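PDB 2PSO: StAR-related lipid transfer protein 13 from Homo sapiens, which stimulates GTP hydrolysis by RhoA, and perhaps by Cdc42, and carries a lipid-binding START domain, the part in this chain. Local coordinates for residues L76-V90 against I180-C194. Numbering follows the deposited sequence.
Sequences LWKASVEVEAPPSVV and IEPCGSGKSRLTHIC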
loop_
_atom_site.group_PDB
_atom_site.type_symbol
_atom_site.label_atom_id
_atom_site.label_comp_id
_atom_site.label_asym_id
_atom_site.label_seq_id
_atom_site.Cartn_x
_atom_site.Cartn_y
_atom_site.Cartn_z
ATOM N N LEU A 76 4.598 -4.726 8.210
ATOM C CA LEU A 76 3.712 -3.625 7.933
ATOM C C LEU A 76 4.582 -2.554 7.327
ATOM O O LEU A 76 5.529 -2.108 7.964
ATOM C CB LEU A 76 3.149 -3.097 9.239
ATOM C CG LEU A 76 2.082 -2.016 9.152
ATOM C CD1 LEU A 76 0.849 -2.578 8.454
ATOM C CD2 LEU A 76 1.717 -1.521 10.553
ATOM N N TRP A 77 4.281 -2.126 6.112
ATOM C CA TRP A 77 5.083 -1.073 5.489
ATOM C C TRP A 77 4.443 0.299 5.489
ATOM O O TRP A 77 3.242 0.436 5.664
ATOM C CB TRP A 77 5.383 -1.430 4.064
ATOM C CG TRP A 77 6.180 -2.647 3.931
ATOM C CD1 TRP A 77 5.721 -3.925 3.827
ATOM C CD2 TRP A 77 7.601 -2.720 3.861
ATOM N NE1 TRP A 77 6.775 -4.787 3.668
ATOM C CE2 TRP A 77 7.941 -4.069 3.690
ATOM C CE3 TRP A 77 8.624 -1.768 3.923
ATOM C CZ2 TRP A 77 9.253 -4.494 3.584
ATOM C CZ3 TRP A 77 9.933 -2.192 3.812
ATOM C CH2 TRP A 77 10.236 -3.542 3.647
ATOM N N LYS A 78 5.270 1.312 5.256
ATOM C CA LYS A 78 4.837 2.696 5.267
ATOM C C LYS A 78 5.655 3.497 4.279
ATOM O O LYS A 78 6.824 3.749 4.530
ATOM C CB LYS A 78 5.008 3.285 6.662
ATOM C CG LYS A 78 4.606 4.732 6.772
ATOM C CD LYS A 78 4.437 5.157 8.224
ATOM C CE LYS A 78 5.758 5.509 8.861
ATOM N NZ LYS A 78 6.207 6.865 8.436
ATOM N N ALA A 79 5.041 3.902 3.167
ATOM C CA ALA A 79 5.699 4.767 2.178
ATOM C C ALA A 79 5.079 6.163 2.078
ATOM O O ALA A 79 3.880 6.329 2.304
ATOM C CB ALA A 79 5.722 4.112 0.829
ATOM N N SER A 80 5.906 7.159 1.740
ATOM C CA SER A 80 5.477 8.563 1.616
ATOM C C SER A 80 5.936 9.300 0.362
ATOM O O SER A 80 6.903 8.900 -0.289
ATOM C CB SER A 80 5.976 9.354 2.790
ATOM O OG SER A 80 5.095 9.169 3.855
ATOM N N VAL A 81 5.223 10.381 0.038
ATOM C CA VAL A 81 5.645 11.351 -0.960
ATOM C C VAL A 81 4.960 12.659 -0.671
ATOM O O VAL A 81 3.964 12.709 0.055
ATOM C CB VAL A 81 5.196 10.994 -2.369
ATOM C CG1 VAL A 81 6.203 10.103 -3.083
ATOM C CG2 VAL A 81 3.832 10.398 -2.331
ATOM N N GLU A 82 5.510 13.724 -1.248
ATOM C CA GLU A 82 4.840 15.006 -1.291
ATOM C C GLU A 82 4.201 15.103 -2.681
ATOM O O GLU A 82 4.867 14.891 -3.695
ATOM C CB GLU A 82 5.832 16.145 -1.034
ATOM C CG GLU A 82 5.158 17.509 -0.820
ATOM C CD GLU A 82 6.138 18.690 -0.703
ATOM O OE1 GLU A 82 6.976 18.690 0.229
ATOM O OE2 GLU A 82 6.053 19.630 -1.535
ATOM N N VAL A 83 2.903 15.376 -2.746
ATOM C CA VAL A 83 2.270 15.478 -4.059
ATOM C C VAL A 83 1.671 16.850 -4.302
ATOM O O VAL A 83 1.066 17.436 -3.399
ATOM C CB VAL A 83 1.246 14.343 -4.322
ATOM C CG1 VAL A 83 0.700 13.821 -3.034
ATOM C CG2 VAL A 83 0.123 14.816 -5.234
ATOM N N GLU A 84 1.879 17.352 -5.524
ATOM C CA GLU A 84 1.428 18.689 -5.957
ATOM C C GLU A 84 -0.073 18.785 -6.247
ATOM O O GLU A 84 -0.468 19.077 -7.374
ATOM C CB GLU A 84 2.191 19.121 -7.219
ATOM C CG GLU A 84 3.711 19.258 -7.045
ATOM C CD GLU A 84 4.092 20.332 -6.036
ATOM O OE1 GLU A 84 3.783 21.520 -6.291
ATOM O OE2 GLU A 84 4.702 19.977 -4.992
ATOM N N ALA A 85 -0.893 18.554 -5.229
ATOM C CA ALA A 85 -2.337 18.663 -5.340
ATOM C C ALA A 85 -2.908 18.629 -3.920
ATOM O O ALA A 85 -2.361 17.964 -3.043
ATOM C CB ALA A 85 -2.895 17.511 -6.177
ATOM N N PRO A 86 -4.013 19.344 -3.684
ATOM C CA PRO A 86 -4.637 19.366 -2.360
ATOM C C PRO A 86 -5.213 17.988 -2.021
ATOM O O PRO A 86 -5.435 17.178 -2.936
ATOM C CB PRO A 86 -5.767 20.377 -2.531
ATOM C CG PRO A 86 -6.025 20.423 -3.990
ATOM C CD PRO A 86 -4.746 20.147 -4.674
ATOM N N PRO A 87 -5.425 17.704 -0.724
ATOM C CA PRO A 87 -5.791 16.362 -0.277
ATOM C C PRO A 87 -6.957 15.711 -0.988
ATOM O O PRO A 87 -6.784 14.673 -1.626
ATOM C CB PRO A 87 -6.084 16.563 1.201
ATOM C CG PRO A 87 -5.140 17.681 1.585
ATOM C CD PRO A 87 -5.240 18.615 0.417
ATOM N N SER A 88 -8.140 16.296 -0.891
ATOM C CA SER A 88 -9.315 15.662 -1.499
ATOM C C SER A 88 -9.136 15.328 -2.990
ATOM O O SER A 88 -9.673 14.346 -3.467
ATOM C CB SER A 88 -10.560 16.510 -1.294
ATOM O OG SER A 88 -10.558 17.580 -2.226
ATOM N N VAL A 89 -8.402 16.142 -3.727
ATOM C CA VAL A 89 -8.006 15.765 -5.098
ATOM C C VAL A 89 -7.187 14.485 -5.132
ATOM O O VAL A 89 -7.611 13.510 -5.725
ATOM C CB VAL A 89 -7.196 16.885 -5.793
ATOM C CG1 VAL A 89 -6.746 16.427 -7.170
ATOM C CG2 VAL A 89 -8.035 18.161 -5.861
ATOM N N VAL A 90 -6.039 14.479 -4.460
ATOM C CA VAL A 90 -5.231 13.259 -4.303
ATOM C C VAL A 90 -6.038 12.019 -3.906
ATOM O O VAL A 90 -5.734 10.895 -4.345
ATOM C CB VAL A 90 -4.147 13.448 -3.228
ATOM C CG1 VAL A 90 -3.179 12.277 -3.246
ATOM C CG2 VAL A 90 -3.412 14.773 -3.455
ATOM N N ILE A 180 -3.840 11.206 3.806
ATOM C CA ILE A 180 -3.467 12.370 3.000
ATOM C C ILE A 180 -3.660 13.604 3.826
ATOM O O ILE A 180 -4.763 13.852 4.316
ATOM C CB ILE A 180 -4.375 12.496 1.783
ATOM C CG1 ILE A 180 -4.716 11.099 1.237
ATOM C CG2 ILE A 180 -3.748 13.371 0.737
ATOM C CD1 ILE A 180 -5.006 11.091 -0.209
ATOM N N GLU A 181 -2.601 14.377 4.006
ATOM C CA GLU A 181 -2.707 15.558 4.847
ATOM C C GLU A 181 -2.143 16.778 4.146
ATOM O O GLU A 181 -1.265 16.648 3.302
ATOM C CB GLU A 181 -2.027 15.316 6.195
ATOM C CG GLU A 181 -0.570 14.944 6.076
ATOM C CD GLU A 181 -0.002 14.406 7.368
ATOM O OE1 GLU A 181 -0.637 14.620 8.424
ATOM O OE2 GLU A 181 1.074 13.771 7.320
ATOM N N PRO A 182 -2.668 17.969 4.476
ATOM C CA PRO A 182 -2.216 19.182 3.812
ATOM C C PRO A 182 -0.839 19.561 4.285
ATOM O O PRO A 182 -0.603 19.645 5.484
ATOM C CB PRO A 182 -3.206 20.259 4.290
ATOM C CG PRO A 182 -4.279 19.554 5.006
ATOM C CD PRO A 182 -3.703 18.255 5.481
ATOM N N CYS A 183 0.065 19.774 3.342
ATOM C CA CYS A 183 1.317 20.435 3.633
ATOM C C CYS A 183 1.533 21.465 2.523
ATOM O O CYS A 183 1.318 21.166 1.350
ATOM C CB CYS A 183 2.468 19.421 3.748
ATOM S SG CYS A 183 3.154 18.775 2.194
ATOM N N GLY A 184 1.902 22.690 2.895
ATOM C CA GLY A 184 2.135 23.749 1.910
ATOM C C GLY A 184 0.871 24.280 1.242
ATOM O O GLY A 184 -0.247 23.909 1.621
ATOM N N SER A 185 1.054 25.147 0.241
ATOM C CA SER A 185 -0.063 25.776 -0.479
ATOM C C SER A 185 -0.596 24.854 -1.559
ATOM O O SER A 185 0.028 24.697 -2.613
ATOM C CB SER A 185 0.378 27.096 -1.124
ATOM O OG SER A 185 0.830 28.033 -0.161
ATOM N N GLY A 186 -1.748 24.247 -1.286
ATOM C CA GLY A 186 -2.385 23.291 -2.205
ATOM C C GLY A 186 -1.524 22.088 -2.570
ATOM O O GLY A 186 -1.546 21.627 -3.711
ATOM N N LYS A 187 -0.744 21.597 -1.609
ATOM C CA LYS A 187 0.013 20.364 -1.794
ATOM C C LYS A 187 -0.356 19.367 -0.693
ATOM O O LYS A 187 -1.006 19.721 0.297
ATOM C CB LYS A 187 1.517 20.643 -1.775
ATOM C CG LYS A 187 2.052 21.328 -3.011
ATOM C CD LYS A 187 3.384 22.011 -2.702
ATOM C CE LYS A 187 3.552 23.301 -3.518
ATOM N NZ LYS A 187 4.678 24.177 -3.053
ATOM N N SER A 188 0.053 18.121 -0.858
ATOM C CA SER A 188 -0.249 17.122 0.152
ATOM C C SER A 188 0.913 16.210 0.436
ATOM O O SER A 188 1.722 15.912 -0.455
ATOM C CB SER A 188 -1.415 16.264 -0.299
ATOM O OG SER A 188 -2.533 17.075 -0.540
ATOM N N ARG A 189 0.974 15.757 1.683
ATOM C CA ARG A 189 1.817 14.637 2.068
ATOM C C ARG A 189 0.932 13.385 1.938
ATOM O O ARG A 189 -0.084 13.267 2.616
ATOM C CB ARG A 189 2.313 14.840 3.512
ATOM C CG ARG A 189 3.095 13.683 4.149
ATOM C CD ARG A 189 4.543 14.046 4.499
ATOM N NE ARG A 189 5.476 13.880 3.375
ATOM C CZ ARG A 189 6.481 12.999 3.342
ATOM N NH1 ARG A 189 7.283 12.931 2.275
ATOM N NH2 ARG A 189 6.690 12.189 4.385
ATOM N N LEU A 190 1.294 12.474 1.048
ATOM C CA LEU A 190 0.560 11.227 0.918
ATOM C C LEU A 190 1.267 10.095 1.642
ATOM O O LEU A 190 2.442 9.858 1.407
ATOM C CB LEU A 190 0.434 10.866 -0.557
ATOM C CG LEU A 190 -0.121 9.474 -0.918
ATOM C CD1 LEU A 190 -1.454 9.250 -0.346
ATOM C CD2 LEU A 190 -0.187 9.346 -2.420
ATOM N N THR A 191 0.572 9.377 2.507
ATOM C CA THR A 191 1.203 8.261 3.202
ATOM C C THR A 191 0.372 6.998 3.088
ATOM O O THR A 191 -0.785 6.962 3.512
ATOM C CB THR A 191 1.416 8.575 4.679
ATOM O OG1 THR A 191 2.400 9.606 4.808
ATOM C CG2 THR A 191 1.881 7.348 5.441
ATOM N N HIS A 192 0.956 5.958 2.505
ATOM C CA HIS A 192 0.316 4.656 2.482
ATOM C C HIS A 192 0.934 3.624 3.463
ATOM O O HIS A 192 2.033 3.100 3.227
ATOM C CB HIS A 192 0.345 4.107 1.073
ATOM C CG HIS A 192 -0.501 2.896 0.896
ATOM N ND1 HIS A 192 -0.259 1.955 -0.086
ATOM C CD2 HIS A 192 -1.590 2.465 1.573
ATOM C CE1 HIS A 192 -1.161 0.990 -0.001
ATOM N NE2 HIS A 192 -1.986 1.280 0.993
ATOM N N ILE A 193 0.227 3.330 4.552
ATOM C CA ILE A 193 0.593 2.214 5.409
ATOM C C ILE A 193 -0.153 0.934 5.061
ATOM O O ILE A 193 -1.341 0.832 5.331
ATOM C CB ILE A 193 0.261 2.494 6.877
ATOM C CG1 ILE A 193 1.000 3.735 7.365
ATOM C CG2 ILE A 193 0.618 1.264 7.745
ATOM C CD1 ILE A 193 0.350 4.371 8.561
ATOM N N CYS A 194 0.530 -0.064 4.517
ATOM C CA CYS A 194 -0.149 -1.322 4.273
ATOM C C CYS A 194 0.636 -2.618 4.564
ATOM O O CYS A 194 1.820 -2.608 4.883
ATOM C CB CYS A 194 -0.618 -1.363 2.849
ATOM S SG CYS A 194 0.745 -1.742 1.788
#
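L190 CB packs against two valines of the neighbouring antiparallel strand, V81 through CG2 and V83 through CG1, each at 3.9 Å, on the sheet face where V218 of helix 209-223 meets V81 and L190, and F225 meets V83. Farther along, I180 meets the first turn of helix 87-96: its CD1 lies 3.7 Å from V90 CG1, and its CG2 touches P87. Strands 76-83 and 188-194 run at 155° to each other, paired by backbone hydrogen bonds from W77–C194, where one of the two is weak, to V83–S188. From that last pair S188 OG, turned anti to its own carbonyl carbon (chi1 -58°), reaches on to A85 O, donating at 2.7 Å in the carbonyl plane and tying the turn before the helix to the strand. On the other sheet face S80 OG and T191 OG1 share a hydrogen bond of 2.9 Å. R189, bent at chi2 (117°), lays one guanidinium face over S80 CB and V81 N, R189 NH2 3.3 Å from S80 CB. An alanine in place of R189 would probably leave both without that flat cover. Outermost, K187 runs alongside E84, but K187 NZ stays 4.3 Å from E84 OE1, beyond a salt bridge. Cohesion of this interior START-domain strand pair thus rests mainly on backbone bonds, apolar contact and two hydroxyl-mediated hydrogen bonds, with charge probably contributing little.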